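Local coordinates for protein sgbp-b (Bacteroides uniformis, PDB 7K44) that probably binds xyloglucan at the bacterial cell surface, as a surface glycan-binding protein of a xyloglucan utilization locus, at residues L49-G54 with Q60-T65; T138-T143 with G329-C334; S189-T194 with T198-G203; L283-E288 with F301-K306; M362-P365 with P370-I373. One frame throughout, in Å; residues are numbered along the deposited sequence. Where two conformers were deposited one is given.

Contact 1: L49-G54 with Q60-T65; sequences LRIVGG and QRVYFT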
# COMPACT_ATOMS: atom_id res chain seq x y z
N LEU A 49 -22.63 -9.83 -21.10
CA LEU A 49 -22.50 -9.45 -19.70
C LEU A 49 -22.90 -10.64 -18.84
O LEU A 49 -23.71 -11.48 -19.25
CB LEU A 49 -23.41 -8.26 -19.32
CG LEU A 49 -23.14 -6.90 -19.96
CD1 LEU A 49 -23.97 -6.72 -21.22
CD2 LEU A 49 -23.46 -5.77 -18.98
N ARG A 50 -22.35 -10.71 -17.63
CA ARG A 50 -22.78 -11.70 -16.65
C ARG A 50 -23.04 -11.00 -15.32
O ARG A 50 -22.13 -10.43 -14.73
CB ARG A 50 -21.74 -12.81 -16.49
CG ARG A 50 -22.28 -14.01 -15.72
CD ARG A 50 -21.18 -15.04 -15.43
NE ARG A 50 -20.69 -15.68 -16.65
CZ ARG A 50 -19.75 -16.63 -16.65
NH1 ARG A 50 -19.21 -17.02 -15.51
NH2 ARG A 50 -19.35 -17.16 -17.79
N ILE A 51 -24.28 -11.08 -14.85
CA ILE A 51 -24.61 -10.60 -13.51
C ILE A 51 -24.25 -11.69 -12.51
O ILE A 51 -24.70 -12.83 -12.62
CB ILE A 51 -26.10 -10.26 -13.41
CG1 ILE A 51 -26.48 -9.22 -14.47
CG2 ILE A 51 -26.42 -9.76 -12.00
CD1 ILE A 51 -28.00 -8.97 -14.53
N VAL A 52 -23.44 -11.32 -11.51
CA VAL A 52 -22.96 -12.25 -10.49
C VAL A 52 -23.55 -11.82 -9.15
O VAL A 52 -23.35 -10.69 -8.71
CB VAL A 52 -21.43 -12.28 -10.43
CG1 VAL A 52 -20.97 -13.20 -9.31
CG2 VAL A 52 -20.88 -12.72 -11.76
N GLY A 53 -24.26 -12.74 -8.50
CA GLY A 53 -24.88 -12.42 -7.23
C GLY A 53 -25.39 -13.65 -6.51
O GLY A 53 -24.61 -14.54 -6.17
N GLY A 54 -26.69 -13.70 -6.28
CA GLY A 54 -27.29 -14.87 -5.66
C GLY A 54 -28.79 -14.73 -5.57
O GLY A 54 -29.35 -13.63 -5.69
N GLN A 60 -38.45 -12.36 -12.94
CA GLN A 60 -39.55 -11.89 -13.77
C GLN A 60 -39.10 -10.93 -14.85
O GLN A 60 -39.61 -10.99 -15.98
CB GLN A 60 -40.65 -11.28 -12.89
CG GLN A 60 -41.16 -12.30 -11.89
CD GLN A 60 -41.95 -11.70 -10.75
OE1 GLN A 60 -41.84 -10.50 -10.47
NE2 GLN A 60 -42.76 -12.52 -10.09
N ARG A 61 -38.13 -10.07 -14.57
CA ARG A 61 -37.61 -9.16 -15.57
C ARG A 61 -36.14 -8.89 -15.30
O ARG A 61 -35.69 -8.94 -14.15
CB ARG A 61 -38.36 -7.83 -15.56
CG ARG A 61 -39.51 -7.78 -16.52
CD ARG A 61 -40.25 -6.46 -16.47
NE ARG A 61 -41.69 -6.68 -16.55
CZ ARG A 61 -42.30 -7.23 -17.59
NH1 ARG A 61 -41.61 -7.61 -18.67
NH2 ARG A 61 -43.62 -7.40 -17.57
N VAL A 62 -35.41 -8.59 -16.37
CA VAL A 62 -34.07 -8.03 -16.29
C VAL A 62 -34.06 -6.80 -17.18
O VAL A 62 -34.50 -6.87 -18.34
CB VAL A 62 -33.01 -9.05 -16.77
CG1 VAL A 62 -31.61 -8.43 -16.74
CG2 VAL A 62 -33.06 -10.29 -15.90
N TYR A 63 -33.61 -5.67 -16.65
CA TYR A 63 -33.68 -4.47 -17.47
C TYR A 63 -32.67 -3.43 -16.98
O TYR A 63 -32.28 -3.43 -15.81
CB TYR A 63 -35.09 -3.86 -17.49
CG TYR A 63 -35.63 -3.43 -16.15
CD1 TYR A 63 -36.27 -4.33 -15.31
CD2 TYR A 63 -35.52 -2.11 -15.72
CE1 TYR A 63 -36.78 -3.94 -14.07
CE2 TYR A 63 -36.03 -1.71 -14.49
CZ TYR A 63 -36.65 -2.63 -13.67
OH TYR A 63 -37.14 -2.23 -12.44
N PHE A 64 -32.25 -2.57 -17.91
CA PHE A 64 -31.50 -1.37 -17.60
C PHE A 64 -32.48 -0.22 -17.39
O PHE A 64 -33.51 -0.13 -18.08
CB PHE A 64 -30.56 -1.01 -18.75
CG PHE A 64 -29.49 -2.05 -19.01
CD1 PHE A 64 -29.74 -3.13 -19.84
CD2 PHE A 64 -28.23 -1.92 -18.45
CE1 PHE A 64 -28.75 -4.08 -20.11
CE2 PHE A 64 -27.23 -2.86 -18.71
CZ PHE A 64 -27.50 -3.94 -19.54
N THR A 65 -32.16 0.65 -16.44
CA THR A 65 -33.01 1.79 -16.09
C THR A 65 -32.14 3.03 -15.94
O THR A 65 -30.98 2.95 -15.54
CB THR A 65 -33.82 1.54 -14.81
OG1 THR A 65 -34.72 2.63 -14.60
CG2 THR A 65 -32.93 1.40 -13.59

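Contact 2: T138-T143 with G329-C334; sequences TGTTVT and GQWMQC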
# COMPACT_ATOMS: atom_id res chain seq x y z
N THR A 138 12.98 -5.36 -3.85
CA THR A 138 12.81 -6.27 -4.98
C THR A 138 12.52 -7.68 -4.50
O THR A 138 13.19 -8.20 -3.60
CB THR A 138 14.06 -6.24 -5.87
OG1 THR A 138 14.16 -4.95 -6.49
CG2 THR A 138 14.01 -7.33 -6.95
N GLY A 139 11.50 -8.31 -5.10
CA GLY A 139 11.11 -9.64 -4.72
C GLY A 139 9.99 -9.71 -3.71
O GLY A 139 9.37 -10.78 -3.57
N THR A 140 9.69 -8.62 -3.01
CA THR A 140 8.61 -8.61 -2.03
C THR A 140 7.28 -8.32 -2.72
O THR A 140 7.23 -7.93 -3.89
CB THR A 140 8.88 -7.60 -0.90
OG1 THR A 140 8.82 -6.26 -1.42
CG2 THR A 140 10.24 -7.86 -0.27
N THR A 141 6.20 -8.51 -1.98
CA THR A 141 4.86 -8.28 -2.50
C THR A 141 4.40 -6.87 -2.15
O THR A 141 4.44 -6.46 -0.99
CB THR A 141 3.88 -9.31 -1.94
OG1 THR A 141 4.33 -10.62 -2.30
CG2 THR A 141 2.48 -9.08 -2.49
N VAL A 142 3.98 -6.12 -3.17
CA VAL A 142 3.50 -4.76 -3.02
C VAL A 142 1.98 -4.82 -3.13
O VAL A 142 1.46 -5.57 -3.95
CB VAL A 142 4.08 -3.88 -4.14
CG1 VAL A 142 3.67 -2.43 -3.94
CG2 VAL A 142 5.59 -4.03 -4.24
N THR A 143 1.29 -4.06 -2.30
CA THR A 143 -0.17 -3.97 -2.35
C THR A 143 -0.56 -2.55 -2.72
O THR A 143 0.03 -1.58 -2.22
CB THR A 143 -0.78 -4.36 -1.00
OG1 THR A 143 -0.34 -5.67 -0.65
CG2 THR A 143 -2.30 -4.38 -1.08
N GLY A 329 6.33 -10.57 9.53
CA GLY A 329 6.77 -11.38 8.42
C GLY A 329 6.80 -10.71 7.07
O GLY A 329 6.95 -11.40 6.06
N GLN A 330 6.67 -9.39 7.01
CA GLN A 330 6.66 -8.67 5.74
C GLN A 330 7.34 -7.32 5.95
O GLN A 330 7.15 -6.70 7.00
CB GLN A 330 5.21 -8.44 5.29
CG GLN A 330 4.93 -7.17 4.48
CD GLN A 330 5.05 -7.40 2.98
OE1 GLN A 330 4.60 -8.42 2.46
NE2 GLN A 330 5.66 -6.45 2.28
N TRP A 331 8.08 -6.85 4.95
CA TRP A 331 8.65 -5.51 5.03
C TRP A 331 7.54 -4.47 5.05
O TRP A 331 6.62 -4.51 4.22
CB TRP A 331 9.56 -5.27 3.83
CG TRP A 331 10.91 -5.89 3.96
CD1 TRP A 331 11.35 -7.03 3.37
CD2 TRP A 331 12.02 -5.38 4.73
NE1 TRP A 331 12.66 -7.27 3.72
CE2 TRP A 331 13.10 -6.28 4.56
CE3 TRP A 331 12.21 -4.26 5.55
CZ2 TRP A 331 14.36 -6.08 5.16
CZ3 TRP A 331 13.45 -4.06 6.17
CH2 TRP A 331 14.51 -4.97 5.97
N MET A 332 7.62 -3.53 5.98
CA MET A 332 6.69 -2.41 6.10
C MET A 332 7.41 -1.09 5.87
O MET A 332 8.59 -0.94 6.19
CB MET A 332 6.19 -2.28 7.55
CG MET A 332 5.62 -3.49 8.20
SD MET A 332 5.07 -2.98 9.84
CE MET A 332 6.60 -3.00 10.80
N GLN A 333 6.67 -0.10 5.39
CA GLN A 333 7.14 1.28 5.41
C GLN A 333 6.62 1.96 6.67
O GLN A 333 5.42 1.93 6.96
CB GLN A 333 6.64 2.03 4.18
CG GLN A 333 6.90 3.52 4.26
CD GLN A 333 6.46 4.23 3.01
OE1 GLN A 333 7.13 4.19 1.98
NE2 GLN A 333 5.31 4.90 3.09
N CYS A 334 7.53 2.61 7.38
CA CYS A 334 7.23 3.29 8.64
C CYS A 334 7.65 4.74 8.49
O CYS A 334 8.78 5.02 8.09
CB CYS A 334 8.07 2.66 9.75
SG CYS A 334 7.71 0.88 10.05
O HOH W 1 6.77 -4.92 -0.17
O HOH W 2 6.43 -9.34 0.92

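Contact 3: S189-T194 with T198-G203; sequences SLAITT and TAEVPG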
# COMPACT_ATOMS: atom_id res chain seq x y z
N SER A 189 7.51 7.75 -11.16
CA SER A 189 6.09 7.56 -10.93
C SER A 189 5.77 6.08 -10.98
O SER A 189 6.25 5.37 -11.88
CB SER A 189 5.26 8.29 -12.00
OG SER A 189 5.26 9.69 -11.78
N LEU A 190 5.01 5.61 -10.01
CA LEU A 190 4.33 4.33 -10.11
C LEU A 190 3.07 4.54 -10.94
O LEU A 190 2.29 5.45 -10.67
CB LEU A 190 3.94 3.84 -8.72
CG LEU A 190 3.01 2.63 -8.65
CD1 LEU A 190 3.72 1.40 -9.17
CD2 LEU A 190 2.50 2.42 -7.21
N ALA A 191 2.87 3.71 -11.96
CA ALA A 191 1.74 3.88 -12.87
C ALA A 191 1.06 2.55 -13.09
O ALA A 191 1.72 1.55 -13.41
CB ALA A 191 2.21 4.46 -14.21
N ILE A 192 -0.26 2.53 -12.91
CA ILE A 192 -1.08 1.38 -13.28
C ILE A 192 -1.90 1.80 -14.49
O ILE A 192 -2.65 2.79 -14.43
CB ILE A 192 -2.00 0.95 -12.13
CG1 ILE A 192 -1.19 0.48 -10.92
CG2 ILE A 192 -2.94 -0.17 -12.62
CD1 ILE A 192 -2.07 0.17 -9.72
N THR A 193 -1.74 1.08 -15.58
CA THR A 193 -2.45 1.38 -16.82
C THR A 193 -3.44 0.26 -17.09
O THR A 193 -3.07 -0.92 -17.07
CB THR A 193 -1.47 1.52 -17.98
OG1 THR A 193 -0.60 2.64 -17.76
CG2 THR A 193 -2.22 1.74 -19.29
N THR A 194 -4.69 0.64 -17.33
CA THR A 194 -5.73 -0.29 -17.75
C THR A 194 -6.22 0.15 -19.12
O THR A 194 -5.81 1.18 -19.65
CB THR A 194 -6.90 -0.25 -16.76
OG1 THR A 194 -7.52 1.04 -16.82
CG2 THR A 194 -6.44 -0.51 -15.34
N THR A 198 -4.84 5.58 -17.05
CA THR A 198 -3.63 5.44 -16.27
C THR A 198 -3.76 6.20 -14.96
O THR A 198 -4.26 7.33 -14.93
CB THR A 198 -2.40 5.94 -17.04
OG1 THR A 198 -2.24 5.15 -18.23
CG2 THR A 198 -1.14 5.83 -16.19
N ALA A 199 -3.33 5.56 -13.88
CA ALA A 199 -3.21 6.20 -12.58
C ALA A 199 -1.73 6.28 -12.24
O ALA A 199 -0.99 5.32 -12.46
CB ALA A 199 -3.92 5.37 -11.50
N GLU A 200 -1.32 7.43 -11.71
CA GLU A 200 0.09 7.69 -11.44
C GLU A 200 0.28 8.13 -10.00
O GLU A 200 -0.53 8.90 -9.46
CB GLU A 200 0.63 8.78 -12.38
CG GLU A 200 0.84 8.32 -13.81
CD GLU A 200 1.25 9.45 -14.75
OE1 GLU A 200 2.02 10.34 -14.33
OE2 GLU A 200 0.79 9.44 -15.92
N VAL A 201 1.34 7.64 -9.38
CA VAL A 201 1.78 8.08 -8.05
C VAL A 201 3.18 8.68 -8.20
O VAL A 201 4.15 7.93 -8.39
CB VAL A 201 1.82 6.91 -7.05
CG1 VAL A 201 2.35 7.40 -5.69
CG2 VAL A 201 0.44 6.29 -6.90
N PRO A 202 3.33 9.99 -8.13
CA PRO A 202 4.67 10.59 -8.21
C PRO A 202 5.41 10.41 -6.89
O PRO A 202 4.84 10.07 -5.86
CB PRO A 202 4.37 12.07 -8.45
CG PRO A 202 3.05 12.28 -7.76
CD PRO A 202 2.28 11.01 -7.93
N GLY A 203 6.72 10.65 -6.95
CA GLY A 203 7.53 10.51 -5.75
C GLY A 203 7.87 9.08 -5.39
O GLY A 203 8.41 8.84 -4.30

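Contact 4: L283-E288 with F301-K306; sequences LALQFE and FRIYLK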
# COMPACT_ATOMS: atom_id res chain seq x y z
N LEU A 283 7.73 17.17 6.29
CA LEU A 283 8.65 16.09 5.99
C LEU A 283 8.50 14.96 7.00
O LEU A 283 8.07 15.17 8.13
CB LEU A 283 10.10 16.60 6.03
CG LEU A 283 10.49 17.59 4.93
CD1 LEU A 283 11.85 18.21 5.24
CD2 LEU A 283 10.47 16.95 3.56
N ALA A 284 8.91 13.75 6.58
CA ALA A 284 8.93 12.60 7.46
C ALA A 284 10.27 11.88 7.33
O ALA A 284 10.87 11.86 6.25
CB ALA A 284 7.82 11.58 7.12
N LEU A 285 10.72 11.32 8.44
CA LEU A 285 11.75 10.28 8.41
C LEU A 285 11.05 8.95 8.15
O LEU A 285 10.17 8.55 8.92
CB LEU A 285 12.54 10.22 9.71
CG LEU A 285 13.61 9.12 9.72
CD1 LEU A 285 14.75 9.52 8.83
CD2 LEU A 285 14.09 8.87 11.14
N GLN A 286 11.43 8.28 7.07
CA GLN A 286 10.69 7.12 6.59
C GLN A 286 11.69 5.99 6.39
O GLN A 286 12.82 6.24 5.96
CB GLN A 286 10.00 7.50 5.28
CG GLN A 286 9.16 6.44 4.64
CD GLN A 286 8.49 6.97 3.39
OE1 GLN A 286 9.02 6.87 2.28
NE2 GLN A 286 7.31 7.56 3.56
N PHE A 287 11.29 4.78 6.75
CA PHE A 287 12.22 3.65 6.63
C PHE A 287 11.46 2.35 6.44
O PHE A 287 10.24 2.27 6.58
CB PHE A 287 13.15 3.58 7.85
CG PHE A 287 12.44 3.49 9.17
CD1 PHE A 287 12.02 4.64 9.83
CD2 PHE A 287 12.19 2.25 9.75
CE1 PHE A 287 11.35 4.56 11.06
CE2 PHE A 287 11.53 2.16 10.97
CZ PHE A 287 11.10 3.31 11.62
N GLU A 288 12.21 1.31 6.09
CA GLU A 288 11.63 -0.01 5.92
C GLU A 288 11.97 -0.85 7.14
O GLU A 288 13.09 -0.76 7.68
CB GLU A 288 12.12 -0.65 4.61
CG GLU A 288 10.99 -1.29 3.82
CD GLU A 288 10.17 -0.25 3.05
OE1 GLU A 288 9.10 -0.58 2.51
OE2 GLU A 288 10.60 0.92 3.01
N PHE A 301 10.55 1.73 21.09
CA PHE A 301 11.70 2.40 20.50
C PHE A 301 11.63 3.89 20.77
O PHE A 301 10.56 4.49 20.80
CB PHE A 301 11.71 2.25 18.98
CG PHE A 301 12.24 0.95 18.50
CD1 PHE A 301 11.41 -0.14 18.37
CD2 PHE A 301 13.59 0.81 18.22
CE1 PHE A 301 11.90 -1.36 17.94
CE2 PHE A 301 14.08 -0.41 17.77
CZ PHE A 301 13.24 -1.49 17.64
N ARG A 302 12.79 4.48 20.94
CA ARG A 302 12.92 5.91 20.75
C ARG A 302 13.84 6.18 19.57
O ARG A 302 14.70 5.35 19.22
CB ARG A 302 13.39 6.63 22.01
CG ARG A 302 14.86 6.57 22.23
CD ARG A 302 15.24 7.59 23.30
NE ARG A 302 16.57 7.34 23.81
CZ ARG A 302 17.36 8.28 24.33
NH1 ARG A 302 16.97 9.55 24.39
NH2 ARG A 302 18.56 7.94 24.77
N ILE A 303 13.64 7.33 18.95
CA ILE A 303 14.40 7.77 17.80
C ILE A 303 14.86 9.20 18.07
O ILE A 303 14.08 10.01 18.58
CB ILE A 303 13.55 7.69 16.52
CG1 ILE A 303 13.04 6.25 16.32
CG2 ILE A 303 14.32 8.22 15.32
CD1 ILE A 303 12.55 5.93 14.95
N TYR A 304 16.11 9.50 17.77
CA TYR A 304 16.57 10.88 17.87
C TYR A 304 17.67 11.12 16.84
O TYR A 304 18.40 10.20 16.45
CB TYR A 304 16.98 11.27 19.31
CG TYR A 304 18.15 10.51 19.87
CD1 TYR A 304 17.97 9.30 20.55
CD2 TYR A 304 19.44 11.00 19.74
CE1 TYR A 304 19.07 8.60 21.06
CE2 TYR A 304 20.53 10.31 20.24
CZ TYR A 304 20.34 9.12 20.90
OH TYR A 304 21.43 8.44 21.39
N LEU A 305 17.75 12.37 16.37
CA LEU A 305 18.62 12.75 15.27
C LEU A 305 19.62 13.80 15.72
O LEU A 305 19.29 14.71 16.48
CB LEU A 305 17.81 13.32 14.10
CG LEU A 305 16.64 12.46 13.64
CD1 LEU A 305 15.93 13.11 12.46
CD2 LEU A 305 17.14 11.09 13.24
N LYS A 306 20.85 13.66 15.22
CA LYS A 306 21.95 14.60 15.49
C LYS A 306 22.16 14.83 16.99
O LYS A 306 22.56 15.92 17.42
CB LYS A 306 21.79 15.90 14.70
CG LYS A 306 21.98 15.70 13.20
CD LYS A 306 21.96 17.01 12.43
CE LYS A 306 22.34 16.81 10.99
NZ LYS A 306 22.63 18.11 10.31

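Contact 5: M362-P365 with P370-I373; sequences MTNP and PYNI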
# COMPACT_ATOMS: atom_id res chain seq x y z
N MET A 362 15.89 0.52 21.59
CA MET A 362 14.78 -0.31 22.08
C MET A 362 14.99 -0.64 23.55
O MET A 362 16.09 -1.03 23.95
CB MET A 362 14.66 -1.59 21.26
CG MET A 362 13.39 -2.36 21.58
SD MET A 362 13.25 -3.86 20.58
CE MET A 362 11.48 -4.03 20.42
N THR A 363 13.94 -0.47 24.34
CA THR A 363 13.92 -0.78 25.77
C THR A 363 12.61 -1.48 26.09
O THR A 363 11.71 -1.56 25.26
CB THR A 363 14.06 0.49 26.62
OG1 THR A 363 12.97 1.39 26.35
CG2 THR A 363 15.40 1.20 26.36
N ASN A 364 12.50 -2.00 27.32
CA ASN A 364 11.25 -2.58 27.81
C ASN A 364 10.99 -2.08 29.22
O ASN A 364 11.22 -2.80 30.20
CB ASN A 364 11.27 -4.11 27.74
CG ASN A 364 9.97 -4.74 28.24
OD1 ASN A 364 8.94 -4.08 28.29
ND2 ASN A 364 10.04 -6.00 28.63
N PRO A 365 10.53 -0.83 29.36
CA PRO A 365 10.25 -0.26 30.69
C PRO A 365 8.91 -0.74 31.25
O PRO A 365 8.00 0.05 31.52
CB PRO A 365 10.24 1.25 30.40
CG PRO A 365 9.66 1.32 29.01
CD PRO A 365 10.20 0.11 28.27
N PRO A 370 9.95 -12.20 29.63
CA PRO A 370 10.83 -11.75 28.54
C PRO A 370 10.21 -11.96 27.16
O PRO A 370 9.26 -12.74 27.01
CB PRO A 370 12.06 -12.64 28.71
CG PRO A 370 11.55 -13.87 29.38
CD PRO A 370 10.43 -13.43 30.28
N TYR A 371 10.73 -11.24 26.17
CA TYR A 371 10.25 -11.34 24.80
C TYR A 371 11.40 -11.67 23.87
O TYR A 371 12.50 -11.11 24.01
CB TYR A 371 9.71 -10.00 24.32
CG TYR A 371 8.41 -9.56 24.93
CD1 TYR A 371 7.21 -10.17 24.56
CD2 TYR A 371 8.36 -8.53 25.85
CE1 TYR A 371 6.01 -9.76 25.10
CE2 TYR A 371 7.16 -8.11 26.39
CZ TYR A 371 5.98 -8.74 26.01
OH TYR A 371 4.78 -8.32 26.55
N ASN A 372 11.16 -12.56 22.92
CA ASN A 372 12.10 -12.77 21.83
C ASN A 372 11.85 -11.70 20.77
O ASN A 372 10.73 -11.54 20.29
CB ASN A 372 11.92 -14.16 21.23
CG ASN A 372 12.79 -14.39 20.01
OD1 ASN A 372 13.96 -14.01 19.99
ND2 ASN A 372 12.22 -15.00 18.98
N ILE A 373 12.90 -10.95 20.43
CA ILE A 373 12.82 -9.84 19.48
C ILE A 373 13.63 -10.21 18.24
O ILE A 373 14.74 -10.74 18.35
CB ILE A 373 13.40 -8.56 20.12
CG1 ILE A 373 12.62 -8.20 21.39
CG2 ILE A 373 13.42 -7.41 19.11
CD1 ILE A 373 11.13 -7.93 21.16

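Contact 1: L49-G54 with Q60-T65
Leu49 and Ile51 on one strand meet Phe64 and Val62 on the next, and every atom that touches is carbon. The first kind of contact is aliphatic against aromatic. Methyl CD2 of Leu49 comes to the rim of the Phe64 ring, near the ring plane, and lies 4.5 Å from CZ of Phe64. The CB of Phe64 does not itself aim at strand 49-54. With CG set anti to the carbonyl carbon (chi1 -63°), the ring reaches across and presents its far end to the leucine. The same ring meets Phe119 edge-to-face, and Leu100 also touches it.

The second kind is aliphatic against aliphatic. Ile51 sends its longer branch over, extended at chi2 (173°), until CD1 of Ile51 is 4.3 Å from CG1 of Val62. The two backbones stay well apart, since even the nearest pair of CA atoms, those of Ile51 and Val62, is separated by 10.2 Å. That spacing belongs to two stacked sheets rather than to neighbours within one. Strand 48-54 pairs with 33-39 and 91-95, whereas strand 59-65 pairs with 78-80 and 103-110. The short link from one strand to the next therefore crosses between layers as a beta arch in an N-terminal beta-sandwich. Near the start of strand 59-65, Gln60 and Arg61 both face Glu109 in a classic beta bulge.

Only 97 Å² is buried between the segments, and all four touching side chains are buried in the whole protein. The chemistry implies cohesion by exclusion of water and dispersion forces, without the directional constraint that polar partners would impose.

Contact 2: T138-T143 with G329-C334
Gln330 opens the contact by extending its amide toward Thr141, although its CB does not aim that way; the chain bends at chi2 (92°) to bring it round. The amide's bonds, all described for one of two deposited conformers, are to that extent provisional. NE2 of Gln330 gives a weak hydrogen bond to O of Thr141 at 3.5 Å. A stronger one goes to O of the following residue, from NE2 of Gln330 to O of Trp331 at 2.9 Å, in the carbonyl plane and on a lone pair. Two waters fill out the bridge. Water 1 donates to OG1 of Thr140 (2.7 Å) and to O of Thr141, and weakly accepts from NE2 of Gln330. Water 2 accepts from N of Thr141 and donates to OE1 of Gln330 at 2.6 Å. The hydroxyl of Thr140 is also bonded to O of Ile137.

Next comes Trp331, whose CD1 is met obliquely by CG2 of Thr140 at 3.9 Å. Its indole is fixed from elsewhere, NE1 bonding to O of Phe239 and the ring meeting Phe290 edge-to-face. Further along, Gln333 binds N of Met134 through OE1, adding a link between the same two regions.

The two segments bury 137 Å² between them, and their methyl-indole contact and hydrated amide bridge form part of the junction between the IPT/TIG domain and the xyloglucan-binding domain.

Contact 3: S189-T194 with T198-G203
Leu190 and Val201 satisfy each other's backbone twice: N of Val201 reaches O of Leu190 at 2.7 Å, and N of Leu190 reaches O of Val201 at 3.0 Å. Ile192 and Ala199 form the second such pair, with N of Ile192 to O of Ala199 and N of Ala199 to O of Ile192 both 2.9 Å; the latter is nearly straight at 171°. The same four oxygens take CA-H...O contacts, the shortest from CA of Ala191 to O of Ala199 at 3.1 Å. These pairs alternate with the non-hydrogen-bonded pairs Ala191-Glu200 and Thr193-Thr198. The strands, at 161° to each other, form an antiparallel beta hairpin at one border of a sheet in the IPT/TIG beta-sandwich. On its inner face Leu190, Ile192, Ala199 and Val201 meet the opposing strand 127-131, at Val131 or Ile128. The other face carries a polar side-chain bond, OG1 of Thr193 with OG1 of Thr198 at 3.0 Å, in which either may donate. Both hydroxyls lie anti to their own carbonyl carbons, which brings them together across the strands. Backbone groups of Ala191 and Thr193 bond instead to strand 152-157, while OG1 of Thr194 accepts from N of Gly196 in the turn.

Contact 4: L283-E288 with F301-K306
Leu285 fits against Ile303 and Leu305 in the tighter half of this contact, and one methyl does the touching. CD2 of Leu285 lies 4.2 Å from CG2 of Ile303 and 4.3 Å from CD2 of Leu305, two alternate residues on the same side of strand 301-305. The leucine reaches them with CG anti to its backbone N (chi1 178°), and it has more surface buried here than any other residue, 50 Å². Phe287, two residues further on, gives a slighter touch. Its CE1 is 4.3 Å from CD1 of Ile303, the methyl approaching the ring obliquely, and the ring also meets Phe380.

The strand axes come no closer than 11.1 Å and run at 123° to each other, as in facing layers of a beta-sandwich. Strand 283-291 pairs with 331-337 and 371-384 in one sheet, and strand 300-305 pairs with 357-364 and 313-316 in the other, both within the xyloglucan-binding domain.

Away from this apolar seam the second strand turns polar and more open. Arg302, partly exposed, forms a salt bridge with Glu309 and a hydrogen bond with Gln361, while CE1 of Tyr304 sits 3.7 Å above the plane of the Arg302 guanidinium, over its centre. Lys306, also partly exposed, lies past the end of the strand, where NZ bonds to the carbonyls of Phe350 and Arg353 and the ammonium makes a cation-pi contact with the Phe350 ring.

Contact 5: M362-P365 with P370-I373
Met362 and Ile373 have the largest areas buried by this contact, 43 and 39 Å², and their side chains reach toward each other tip to tip. SD of Met362 lies 3.8 Å from CG2 of Ile373, and CE of Met362 is 4.0 Å from CD1 of Ile373, so the end of the methionine meets both branches. Its chain runs straight from the backbone through chi2 and turns at chi3 (-149°), which places CE beside the isoleucine. Trp258 touches both residues.

Asn364 is next, with 28 Å² buried. ND2 of Asn364 comes to the edge of the Tyr371 ring, 4.1 Å from CD2 of Tyr371, with amide and ring planes 58° apart. This is a van der Waals approach; the amide's bonds are made elsewhere. ND2 donates to O of Asn368 and O of Ser252, and OD1 pairs with OG of Ser366. Three bonds thus fix the rotation of the amide and tie it to the connection that follows.

That connection, which reaches Pro370 through a cis peptide bond, carries the chain from strand 357-364 of one sheet to strand 371-384 of the other. Such a crossing between layers is a beta arch, here at one end of the beta-sandwich of the xyloglucan-binding domain.

Along the chain, contact 1 closes first, in its own N-terminal beta-sandwich; its centre is 34 Å from that of contact 3 and 57 Å from that of contact 5. Contacts 3 and 4 both nest within the long loop closed by contact 2, which joins the IPT/TIG domain, home of contact 3, to the xyloglucan-binding domain. Contact 4 meets contact 2 where N of Cys334 lies 2.8 Å from O of Phe287. Contact 5 comes last, its Met362 packing on Phe301 of contact 4; strands 300-305 and 357-364 are neighbours in one sheet and 283-291 and 371-384 in the other, so both contacts span the same two layers. The elongated chain strings beta domains in series, the xyloglucan-binding domain last.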